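PDB 3FXG: rhamnonate dehydratase from Gibberella zeae PH-1, which probably catalyses the magnesium-dependent dehydration of rhamnonate, as an acid-sugar dehydratase of the enolase superfamily. Local coordinates for residues A[203-206]-A[207-211]. Residues are numbered along the deposited sequence; the frame is centred on the assembly and turned at random.
Sequences VEFL and RKHRE
Glu-204 is gripped by Arg-207 and Lys-208, one turn farther along helix 195-213. Arg-207 engages the carboxylate side-on: NE donates to Glu-204 OE1 at 3.0 Å and NH2 to the syn lone pair of OE2 at 2.9 Å, with the two flat groups 35° apart. Lys-208, its chain bent at chi3 (-69°) and chi4, brings NZ to the anti side of the same OE2, 3.0 Å away. The adjoining NH1/NH2 edge of the guanidinium takes Glu-211 end-on: Arg-207 NH1 donates to Glu-211 OE2 at 2.9 Å, and NH2, shared between the two acids, donates to the same oxygen.

An aromatic pair occupies another side of the helix. His-209 turns its edge to one face of Phe-205, the planes 88° apart and the centroids separated by 4.6 Å, a T-shaped arrangement. Both side chains also touch Val-186 of strand 184-187.

Backbone i to i+4 bonds run beneath, including Arg-210 N to Leu-206 O at 3.0 Å. Leu-206 packs inward against Val-186 and Val-221, joining the helix to both strands of its beta-alpha-beta unit in the barrel domain. Bonds from NE, NH1 and NH2 to two acids, one before and one after Arg-207 in sequence, should restrict rotation of its guanidinium, and the two acids and two bases probably offset one another's charge along this outer helix surface.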
loop_
_atom_site.group_PDB
_atom_site.type_symbol
_atom_site.label_atom_id
_atom_site.label_comp_id
_atom_site.label_asym_id
_atom_site.label_seq_id
_atom_site.Cartn_x
_atom_site.Cartn_y
_atom_site.Cartn_z
ATOM N N VAL A 203 -14.885 -19.815 -27.554
ATOM C CA VAL A 203 -15.760 -20.450 -26.579
ATOM C C VAL A 203 -16.323 -21.760 -27.121
ATOM O O VAL A 203 -16.325 -22.777 -26.426
ATOM C CB VAL A 203 -16.932 -19.515 -26.190
ATOM C CG1 VAL A 203 -17.899 -20.244 -25.257
ATOM C CG2 VAL A 203 -16.391 -18.260 -25.513
ATOM N N GLU A 204 -16.799 -21.727 -28.363
ATOM C CA GLU A 204 -17.366 -22.913 -29.003
ATOM C C GLU A 204 -16.316 -24.012 -29.116
ATOM O O GLU A 204 -16.615 -25.193 -28.940
ATOM C CB GLU A 204 -17.902 -22.553 -30.392
ATOM C CG GLU A 204 -18.426 -23.735 -31.203
ATOM C CD GLU A 204 -19.375 -24.624 -30.414
ATOM O OE1 GLU A 204 -20.121 -24.102 -29.556
ATOM O OE2 GLU A 204 -19.385 -25.847 -30.664
ATOM N N PHE A 205 -15.087 -23.605 -29.414
ATOM C CA PHE A 205 -13.959 -24.523 -29.550
ATOM C C PHE A 205 -13.731 -25.291 -28.252
ATOM O O PHE A 205 -13.594 -26.521 -28.252
ATOM C CB PHE A 205 -12.701 -23.725 -29.901
ATOM C CG PHE A 205 -11.437 -24.536 -29.902
ATOM C CD1 PHE A 205 -11.144 -25.397 -30.956
ATOM C CD2 PHE A 205 -10.520 -24.414 -28.861
ATOM C CE1 PHE A 205 -9.950 -26.121 -30.977
ATOM C CE2 PHE A 205 -9.326 -25.131 -28.872
ATOM C CZ PHE A 205 -9.038 -25.985 -29.932
ATOM N N LEU A 206 -13.682 -24.554 -27.146
ATOM C CA LEU A 206 -13.468 -25.151 -25.836
ATOM C C LEU A 206 -14.672 -25.977 -25.393
ATOM O O LEU A 206 -14.517 -27.018 -24.756
ATOM C CB LEU A 206 -13.159 -24.053 -24.807
ATOM C CG LEU A 206 -11.860 -23.276 -25.064
ATOM C CD1 LEU A 206 -11.692 -22.176 -24.018
ATOM C CD2 LEU A 206 -10.667 -24.233 -25.026
ATOM N N ARG A 207 -15.871 -25.521 -25.736
ATOM C CA ARG A 207 -17.087 -26.241 -25.370
ATOM C C ARG A 207 -17.095 -27.615 -26.035
ATOM O O ARG A 207 -17.487 -28.611 -25.424
ATOM C CB ARG A 207 -18.328 -25.467 -25.819
ATOM C CG ARG A 207 -19.635 -26.090 -25.357
ATOM C CD ARG A 207 -20.782 -25.715 -26.282
ATOM N NE ARG A 207 -20.618 -26.311 -27.607
ATOM C CZ ARG A 207 -20.679 -27.618 -27.858
ATOM N NH1 ARG A 207 -20.904 -28.481 -26.874
ATOM N NH2 ARG A 207 -20.513 -28.064 -29.096
ATOM N N LYS A 208 -16.659 -27.657 -27.290
ATOM C CA LYS A 208 -16.615 -28.898 -28.052
ATOM C C LYS A 208 -15.698 -29.913 -27.379
ATOM O O LYS A 208 -16.025 -31.096 -27.281
ATOM C CB LYS A 208 -16.132 -28.620 -29.479
ATOM C CG LYS A 208 -16.124 -29.847 -30.378
ATOM C CD LYS A 208 -15.791 -29.499 -31.825
ATOM C CE LYS A 208 -16.906 -28.697 -32.493
ATOM N NZ LYS A 208 -17.097 -27.340 -31.902
ATOM N N HIS A 209 -14.548 -29.448 -26.910
ATOM C CA HIS A 209 -13.606 -30.334 -26.244
ATOM C C HIS A 209 -14.158 -30.822 -24.913
ATOM O O HIS A 209 -14.039 -32.002 -24.583
ATOM C CB HIS A 209 -12.272 -29.619 -26.044
ATOM C CG HIS A 209 -11.424 -29.589 -27.277
ATOM N ND1 HIS A 209 -10.858 -28.432 -27.766
ATOM C CD2 HIS A 209 -11.045 -30.578 -28.119
ATOM C CE1 HIS A 209 -10.168 -28.711 -28.858
ATOM N NE2 HIS A 209 -10.265 -30.007 -29.094
ATOM N N ARG A 210 -14.769 -29.918 -24.155
ATOM C CA ARG A 210 -15.348 -30.287 -22.868
ATOM C C ARG A 210 -16.422 -31.344 -23.096
ATOM O O ARG A 210 -16.546 -32.299 -22.330
ATOM C CB ARG A 210 -15.965 -29.061 -22.181
ATOM C CG ARG A 210 -16.841 -29.391 -20.971
ATOM C CD ARG A 210 -16.095 -30.227 -19.944
ATOM N NE ARG A 210 -15.047 -29.475 -19.258
ATOM C CZ ARG A 210 -13.970 -30.028 -18.707
ATOM N NH1 ARG A 210 -13.793 -31.345 -18.767
ATOM N NH2 ARG A 210 -13.074 -29.265 -18.086
ATOM N N GLU A 211 -17.194 -31.160 -24.160
ATOM C CA GLU A 211 -18.258 -32.091 -24.507
ATOM C C GLU A 211 -17.652 -33.453 -24.841
ATOM O O GLU A 211 -18.159 -34.492 -24.423
ATOM C CB GLU A 211 -19.040 -31.561 -25.713
ATOM C CG GLU A 211 -20.250 -32.396 -26.108
ATOM C CD GLU A 211 -20.915 -31.899 -27.388
ATOM O OE1 GLU A 211 -22.016 -32.392 -27.719
ATOM O OE2 GLU A 211 -20.338 -31.021 -28.068
#